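Local coordinates for protein glucosidase (Croceicoccus marinus, PDB 5Z3K) that probably hydrolyses O-glycosidic bonds as a beta-glucosidase of glycoside hydrolase family 39, built on a TIM barrel, at residues 46-51 with 337-342; 21-26 with 290-295; 74-79 with 124-129. All coordinates share one frame; numbering follows the deposited sequence.

In the fold
Interactions 1 and 2 lie where the TIM barrel closes. From the N terminus, the chain leaves strand 6-13 of the nine-stranded sheet and reaches 21-26, the approach to the first barrel strand, 25-27, which interaction 2 ties to the end of helix 277-291. Next comes 46-51, at the end of helix 43-48, which interaction 1 joins to helix 329-341. The loops they close cross, since 46-51 lies between 21-26 and 290-295 while 337-342 lies beyond both. The two touch, through Leu341 O and Gln22 NE2 among others. Interaction 3 closes a shorter loop within both, tying the loop after strand 53-55 to helix 123-138, its nearest atoms at least about 20 Å from either.

Interaction 1 of 3, residues 46-51 with 337-342; sequences WRNAQV and VGQTLA
Gln339 reaches from its helix to the end of helix 43-48, where its amide NE2 donates to Asn48 O at 2.9 Å. The bond is nearly straight, 168° at the hydrogen, and the acceptor lies in the amide plane of Gln339, although the donor stands above the carbonyl plane of Asn48. With CG anti to the carbonyl carbon (chi1 -69°) and the chain extended beyond it, the length of glutamine carries NE2 across to the carbonyl. The Asn48 amide is turned 75° from that of Gln339. Their nitrogens, ND2 and NE2, approach to 3.3 Å but are both donors and form no bond; Asn48 ND2 donates to Gln335 OE1 instead.

Beside this, the backbones meet closely. Ala49 O receives a CA-H...O contact from Gly338 CA at 3.0 Å, an approach that glycine permits because a CB there would run into this oxygen. Gln50, with positive phi, leaves the helical path in a Schellman motif, and its CB points toward the other segment. The chain bends at chi2, bringing a face of its amide over the small methyl of Ala342, with OE1 3.4 Å from Ala342 CB. A water donates to both Gln50 O and Gly338 O, bridging two carbonyls that could not bond each other.

The contact thus joins helix 43-48 of the barrel to helix 329-341, while Gln50 also touches Arg371 of strand 369-376 and Gln339 touches Leu477 of strand 474-482, both strands belonging to the neighbouring nine-stranded sheet.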
# COMPACT_ATOMS: atom_id res chain seq x y z
N TRP A 46 3.46 -0.28 -13.17
CA TRP A 46 2.28 -0.37 -12.30
C TRP A 46 1.21 -1.25 -12.94
O TRP A 46 0.56 -2.07 -12.26
CB TRP A 46 1.73 1.02 -12.00
CG TRP A 46 2.50 1.85 -11.03
CD1 TRP A 46 3.80 1.70 -10.67
CD2 TRP A 46 2.00 2.97 -10.28
NE1 TRP A 46 4.15 2.66 -9.74
CE2 TRP A 46 3.06 3.45 -9.48
CE3 TRP A 46 0.76 3.62 -10.22
CZ2 TRP A 46 2.92 4.54 -8.63
CZ3 TRP A 46 0.62 4.72 -9.37
CH2 TRP A 46 1.69 5.17 -8.59
N ARG A 47 1.01 -1.11 -14.25
CA ARG A 47 0.06 -1.96 -14.96
C ARG A 47 0.46 -3.43 -14.88
O ARG A 47 -0.36 -4.29 -14.54
CB ARG A 47 -0.04 -1.53 -16.43
CG ARG A 47 -1.05 -2.33 -17.22
CD ARG A 47 -0.72 -2.34 -18.72
NE ARG A 47 0.66 -2.73 -18.95
CZ ARG A 47 1.12 -3.97 -18.86
NH1 ARG A 47 0.31 -4.98 -18.55
NH2 ARG A 47 2.41 -4.21 -19.09
N ASN A 48 1.73 -3.73 -15.17
CA ASN A 48 2.21 -5.11 -15.10
C ASN A 48 2.14 -5.67 -13.68
O ASN A 48 1.93 -6.87 -13.49
CB ASN A 48 3.63 -5.19 -15.64
CG ASN A 48 4.00 -6.59 -16.03
OD1 ASN A 48 3.29 -7.23 -16.81
ND2 ASN A 48 5.10 -7.10 -15.47
N ALA A 49 2.32 -4.81 -12.68
CA ALA A 49 2.16 -5.24 -11.29
C ALA A 49 0.70 -5.38 -10.88
O ALA A 49 0.45 -5.80 -9.74
CB ALA A 49 2.87 -4.25 -10.36
N GLN A 50 -0.24 -5.00 -11.74
CA GLN A 50 -1.67 -5.02 -11.41
C GLN A 50 -1.98 -4.24 -10.13
O GLN A 50 -2.72 -4.70 -9.25
CB GLN A 50 -2.18 -6.47 -11.31
CG GLN A 50 -1.76 -7.31 -12.52
CD GLN A 50 -2.86 -8.20 -13.04
OE1 GLN A 50 -4.04 -7.84 -13.03
NE2 GLN A 50 -2.48 -9.38 -13.52
N VAL A 51 -1.38 -3.05 -10.01
CA VAL A 51 -1.78 -2.11 -8.95
C VAL A 51 -3.28 -1.90 -9.02
O VAL A 51 -3.83 -1.65 -10.10
CB VAL A 51 -1.01 -0.78 -9.10
CG1 VAL A 51 -1.65 0.34 -8.25
CG2 VAL A 51 0.48 -0.97 -8.75
N VAL A 337 4.40 -9.83 -6.61
CA VAL A 337 3.38 -9.77 -5.57
C VAL A 337 2.04 -9.35 -6.17
O VAL A 337 1.01 -10.01 -5.97
CB VAL A 337 3.80 -8.81 -4.44
CG1 VAL A 337 2.61 -8.45 -3.59
CG2 VAL A 337 4.92 -9.41 -3.59
N GLY A 338 2.02 -8.24 -6.89
CA GLY A 338 0.76 -7.75 -7.43
C GLY A 338 0.09 -8.74 -8.35
O GLY A 338 -1.13 -8.88 -8.35
N GLN A 339 0.89 -9.44 -9.17
CA GLN A 339 0.32 -10.44 -10.06
C GLN A 339 -0.33 -11.57 -9.26
O GLN A 339 -1.38 -12.09 -9.65
CB GLN A 339 1.39 -10.97 -11.01
CG GLN A 339 1.81 -9.90 -12.02
CD GLN A 339 3.17 -10.16 -12.62
OE1 GLN A 339 3.76 -11.22 -12.44
NE2 GLN A 339 3.68 -9.18 -13.36
N THR A 340 0.29 -11.95 -8.15
CA THR A 340 -0.27 -13.00 -7.32
C THR A 340 -1.56 -12.53 -6.65
O THR A 340 -2.55 -13.28 -6.61
CB THR A 340 0.74 -13.45 -6.26
OG1 THR A 340 1.94 -13.89 -6.92
CG2 THR A 340 0.18 -14.59 -5.43
N LEU A 341 -1.56 -11.29 -6.14
CA LEU A 341 -2.74 -10.71 -5.50
C LEU A 341 -3.86 -10.42 -6.49
O LEU A 341 -5.01 -10.22 -6.07
CB LEU A 341 -2.37 -9.41 -4.77
CG LEU A 341 -1.42 -9.58 -3.57
CD1 LEU A 341 -1.04 -8.25 -2.90
CD2 LEU A 341 -2.07 -10.57 -2.57
N ALA A 342 -3.56 -10.40 -7.79
CA ALA A 342 -4.59 -10.16 -8.78
C ALA A 342 -5.38 -11.41 -9.13
O ALA A 342 -6.41 -11.30 -9.79
CB ALA A 342 -4.00 -9.56 -10.06
O HOH W 1 -3.14 -7.00 -7.76

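Interaction 2 of 3, residues 21-26 with 290-295; sequences RQLHGT and YMQDSE
Gln292 turns its CG anti to the backbone N (chi1 177°) and bends at chi2 (73°), which lays its amide alongside the backbone of Arg21. Arg21, bent at chi3, runs past it in the opposite direction and brings its guanidinium to the main chain of Gln292. The contact lies in the TIM barrel, where the approach to the first strand, 25-27, meets the segment between helix 277-291 and the last strand, 298-301, so it lies where the first and last strands meet to close the barrel.

The Gln292 amide matches the backbone of Arg21 with both its donor and its acceptor. Arg21 N donates to Gln292 OE1 at 2.7 Å, and Gln292 NE2 returns a bond to Arg21 O at 3.1 Å. Both lie in the carbonyl plane, on a lone pair. Glutamine suits this buried place because one uncharged group satisfies an N-H and a C=O together.

The guanidinium uses its edge. Its NH2 donates to Gln292 O at 2.9 Å, coming from above that carbonyl's plane, while NE adds a weak bond to the same oxygen and also reaches a water that donates to it. Arg21 NH1 is turned to Val296 O, so the several N-H groups of an arginine serve more than one carbonyl of the segment leading to the last strand.

Leu23 contributes the apolar part, its CD1 lying 4.2 Å from CG of selenomethionine Met291, whose side chain continues to Trp265. Close by, Ser294 OG donates to Met291 O at 2.6 Å, with the donor tilted 20° from the carbonyl plane.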
# COMPACT_ATOMS: atom_id res chain seq x y z
N ARG A 21 -7.65 -11.52 -1.79
CA ARG A 21 -8.02 -10.14 -1.47
C ARG A 21 -7.04 -9.18 -2.13
O ARG A 21 -5.82 -9.33 -1.98
CB ARG A 21 -8.06 -9.93 0.05
CG ARG A 21 -9.04 -10.86 0.75
CD ARG A 21 -9.39 -10.37 2.16
NE ARG A 21 -8.23 -10.41 3.04
CZ ARG A 21 -7.72 -9.34 3.65
NH1 ARG A 21 -8.28 -8.15 3.48
NH2 ARG A 21 -6.66 -9.48 4.44
N GLN A 22 -7.57 -8.19 -2.84
CA GLN A 22 -6.73 -7.31 -3.66
C GLN A 22 -6.16 -6.19 -2.80
O GLN A 22 -6.75 -5.12 -2.65
CB GLN A 22 -7.53 -6.77 -4.84
CG GLN A 22 -7.52 -7.70 -6.05
CD GLN A 22 -8.36 -8.96 -5.82
OE1 GLN A 22 -9.56 -8.88 -5.58
NE2 GLN A 22 -7.71 -10.12 -5.88
N LEU A 23 -4.98 -6.44 -2.22
CA LEU A 23 -4.34 -5.49 -1.33
C LEU A 23 -3.17 -4.75 -1.98
O LEU A 23 -2.43 -4.04 -1.28
CB LEU A 23 -3.85 -6.20 -0.06
CG LEU A 23 -4.92 -6.86 0.82
CD1 LEU A 23 -4.32 -7.28 2.19
CD2 LEU A 23 -6.07 -5.91 1.01
N HIS A 24 -3.00 -4.88 -3.30
CA HIS A 24 -1.82 -4.29 -3.96
C HIS A 24 -2.07 -2.83 -4.33
O HIS A 24 -2.11 -2.45 -5.50
CB HIS A 24 -1.43 -5.07 -5.21
CG HIS A 24 0.02 -4.97 -5.54
ND1 HIS A 24 1.01 -5.40 -4.68
CD2 HIS A 24 0.67 -4.49 -6.64
CE1 HIS A 24 2.19 -5.19 -5.23
NE2 HIS A 24 2.01 -4.64 -6.42
N GLY A 25 -2.20 -2.01 -3.29
CA GLY A 25 -2.21 -0.57 -3.49
C GLY A 25 -0.82 0.03 -3.33
O GLY A 25 0.08 -0.59 -2.77
N THR A 26 -0.65 1.26 -3.81
CA THR A 26 0.65 1.91 -3.67
C THR A 26 0.47 3.41 -3.78
O THR A 26 -0.60 3.92 -4.11
CB THR A 26 1.65 1.42 -4.72
OG1 THR A 26 2.97 1.78 -4.31
CG2 THR A 26 1.37 2.07 -6.07
N TYR A 290 2.00 -12.25 4.42
CA TYR A 290 1.51 -12.35 5.79
C TYR A 290 0.28 -11.46 6.02
O TYR A 290 -0.61 -11.85 6.77
CB TYR A 290 2.61 -11.99 6.80
CG TYR A 290 3.68 -13.06 6.90
CD1 TYR A 290 3.36 -14.41 6.89
CD2 TYR A 290 5.03 -12.71 6.99
CE1 TYR A 290 4.34 -15.39 6.96
CE2 TYR A 290 6.03 -13.68 7.06
CZ TYR A 290 5.67 -15.02 7.05
OH TYR A 290 6.65 -15.98 7.13
N MSE A 291 0.21 -10.30 5.37
CA MSE A 291 -0.92 -9.42 5.65
C MSE A 291 -2.16 -9.84 4.88
O MSE A 291 -3.25 -9.32 5.13
CB MSE A 291 -0.56 -7.95 5.34
CG MSE A 291 -0.54 -7.62 3.87
SE MSE A 291 -0.33 -5.70 3.60
CE MSE A 291 1.53 -5.49 4.13
N GLN A 292 -2.02 -10.78 3.94
CA GLN A 292 -3.20 -11.30 3.26
C GLN A 292 -4.15 -11.97 4.24
O GLN A 292 -5.37 -11.99 4.02
CB GLN A 292 -2.78 -12.28 2.16
CG GLN A 292 -3.93 -12.98 1.41
CD GLN A 292 -4.69 -12.08 0.43
OE1 GLN A 292 -5.79 -12.43 -0.02
NE2 GLN A 292 -4.12 -10.92 0.08
N ASP A 293 -3.62 -12.49 5.34
CA ASP A 293 -4.39 -13.06 6.45
C ASP A 293 -4.26 -12.11 7.64
O ASP A 293 -3.41 -12.29 8.52
CB ASP A 293 -3.88 -14.46 6.78
CG ASP A 293 -4.02 -15.41 5.63
OD1 ASP A 293 -5.14 -15.45 5.05
OD2 ASP A 293 -3.03 -16.11 5.28
N SER A 294 -5.08 -11.06 7.66
CA SER A 294 -4.91 -10.02 8.68
C SER A 294 -6.15 -9.15 8.70
O SER A 294 -7.05 -9.30 7.88
CB SER A 294 -3.67 -9.16 8.40
OG SER A 294 -3.97 -8.21 7.39
N GLU A 295 -6.18 -8.21 9.65
CA GLU A 295 -7.25 -7.24 9.71
C GLU A 295 -7.07 -6.09 8.72
O GLU A 295 -7.93 -5.21 8.67
CB GLU A 295 -7.38 -6.69 11.14
CG GLU A 295 -7.66 -7.79 12.17
CD GLU A 295 -8.96 -8.53 11.92
OE1 GLU A 295 -9.90 -7.93 11.36
OE2 GLU A 295 -9.07 -9.71 12.31
O HOH W 2 -8.11 -13.45 3.30

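Interaction 3 of 3, residues 74-79 with 124-129; sequences PDWSAD and AKYEQV
A type I beta turn from Asp75 to Ala78, in the loop between strand 53-55 and helix 89-100 of the barrel, is held against helix 123-138 by Lys125. The lysine projects from the helix toward the turn, fully extended, with CG anti to the backbone N (chi1 -167°). Its NZ donates to Trp76 O at 2.6 Å and to Ala78 O at 2.9 Å, standing above the carbonyl plane in the first bond and tilted from it in the second. Lysine fits because its long aliphatic arm crosses the gap and a single ammonium can serve two carbonyls.

The indole of Trp76 lies beside this arm and reaches the helix with the far end of its six-membered ring. CZ3 meets Val129 CG2 at 3.8 Å, and CH2 comes to 4.0 Å from Tyr126 CD1, both approaches being oblique. A wide flat ring suits the place, since its far rim touches both the Val129 methyls and the Tyr126 ring while NE1, at the other end, bonds to Asp64 O.

The turn is braced from within. Asp75 OD1 accepts from Ser77 N at 2.8 Å, forming an Asx turn, and from Ser77 OG at 2.5 Å, both donors arriving from the same face of the carboxylate. A methionine in place of Lys125 would probably leave the carbonyls of Trp76 and Ala78 without their shared donor and allow the turn to shift against the helix.

A bound glycerol, probably from the crystallisation liquor, lies about 3 Å from the Trp76 side chain. The contact as a whole is a type I turn with an Asx turn at its start, set in a beta-to-alpha loop of a TIM barrel and resting on the helix that follows the next strand, 104-109.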
# COMPACT_ATOMS: atom_id res chain seq x y z
N PRO A 74 -5.78 27.49 -5.67
CA PRO A 74 -4.56 28.27 -5.41
C PRO A 74 -4.81 29.63 -4.77
O PRO A 74 -3.89 30.15 -4.12
CB PRO A 74 -3.93 28.42 -6.80
CG PRO A 74 -5.03 28.15 -7.76
CD PRO A 74 -5.98 27.21 -7.10
N ASP A 75 -5.99 30.21 -4.94
CA ASP A 75 -6.30 31.56 -4.45
C ASP A 75 -7.58 31.47 -3.63
O ASP A 75 -8.67 31.34 -4.19
CB ASP A 75 -6.47 32.53 -5.62
CG ASP A 75 -6.81 33.95 -5.19
OD1 ASP A 75 -7.28 34.17 -4.05
OD2 ASP A 75 -6.63 34.86 -6.03
N TRP A 76 -7.45 31.57 -2.31
CA TRP A 76 -8.62 31.36 -1.46
C TRP A 76 -9.60 32.54 -1.48
O TRP A 76 -10.66 32.44 -0.87
CB TRP A 76 -8.17 31.06 -0.03
CG TRP A 76 -7.77 29.62 0.12
CD1 TRP A 76 -6.50 29.10 0.17
CD2 TRP A 76 -8.66 28.50 0.21
NE1 TRP A 76 -6.55 27.73 0.29
CE2 TRP A 76 -7.87 27.33 0.32
CE3 TRP A 76 -10.06 28.37 0.22
CZ2 TRP A 76 -8.42 26.06 0.43
CZ3 TRP A 76 -10.61 27.10 0.34
CH2 TRP A 76 -9.79 25.96 0.44
N SER A 77 -9.29 33.63 -2.19
CA SER A 77 -10.27 34.68 -2.38
C SER A 77 -11.16 34.45 -3.60
O SER A 77 -12.13 35.19 -3.80
CB SER A 77 -9.57 36.04 -2.51
OG SER A 77 -8.85 36.13 -3.72
N ALA A 78 -10.85 33.44 -4.41
CA ALA A 78 -11.56 33.21 -5.66
C ALA A 78 -12.95 32.62 -5.42
O ALA A 78 -13.25 32.06 -4.36
CB ALA A 78 -10.76 32.28 -6.58
N ASP A 79 -13.80 32.75 -6.42
CA ASP A 79 -15.15 32.20 -6.38
C ASP A 79 -15.10 30.67 -6.34
O ASP A 79 -14.65 30.05 -7.31
CB ASP A 79 -15.92 32.69 -7.61
CG ASP A 79 -17.35 32.19 -7.68
OD1 ASP A 79 -17.76 31.31 -6.89
OD2 ASP A 79 -18.07 32.68 -8.57
N ALA A 124 -16.33 27.05 6.25
CA ALA A 124 -17.44 26.97 5.31
C ALA A 124 -16.94 26.97 3.86
O ALA A 124 -17.42 26.17 3.04
CB ALA A 124 -18.41 28.13 5.55
N LYS A 125 -15.97 27.83 3.53
CA LYS A 125 -15.44 27.84 2.17
C LYS A 125 -14.59 26.60 1.90
O LYS A 125 -14.63 26.04 0.80
CB LYS A 125 -14.64 29.12 1.92
CG LYS A 125 -14.29 29.37 0.43
CD LYS A 125 -13.62 30.71 0.22
CE LYS A 125 -13.69 31.13 -1.23
NZ LYS A 125 -13.23 32.54 -1.46
N TYR A 126 -13.80 26.17 2.89
CA TYR A 126 -13.06 24.92 2.76
C TYR A 126 -14.00 23.77 2.36
O TYR A 126 -13.72 23.01 1.43
CB TYR A 126 -12.34 24.62 4.08
CG TYR A 126 -11.42 23.41 4.06
CD1 TYR A 126 -10.13 23.50 3.54
CD2 TYR A 126 -11.84 22.19 4.56
CE1 TYR A 126 -9.28 22.38 3.53
CE2 TYR A 126 -11.00 21.08 4.56
CZ TYR A 126 -9.72 21.19 4.04
OH TYR A 126 -8.89 20.09 4.02
N GLU A 127 -15.15 23.68 3.03
CA GLU A 127 -16.09 22.60 2.75
C GLU A 127 -16.64 22.70 1.32
O GLU A 127 -16.76 21.68 0.64
CB GLU A 127 -17.22 22.63 3.79
CG GLU A 127 -18.26 21.52 3.63
CD GLU A 127 -19.25 21.47 4.79
OE1 GLU A 127 -18.99 22.12 5.83
OE2 GLU A 127 -20.27 20.75 4.68
N GLN A 128 -16.96 23.89 0.87
CA GLN A 128 -17.44 24.05 -0.47
C GLN A 128 -16.38 23.61 -1.49
O GLN A 128 -16.67 22.98 -2.43
CB GLN A 128 -17.79 25.51 -0.75
CG GLN A 128 -18.93 26.11 0.00
CD GLN A 128 -19.18 27.55 -0.45
OE1 GLN A 128 -18.60 28.47 0.06
NE2 GLN A 128 -19.95 27.71 -1.49
N VAL A 129 -15.15 23.97 -1.23
CA VAL A 129 -14.09 23.66 -2.19
C VAL A 129 -13.82 22.16 -2.21
O VAL A 129 -13.62 21.58 -3.28
CB VAL A 129 -12.83 24.50 -1.86
CG1 VAL A 129 -11.60 23.95 -2.55
CG2 VAL A 129 -13.08 25.95 -2.28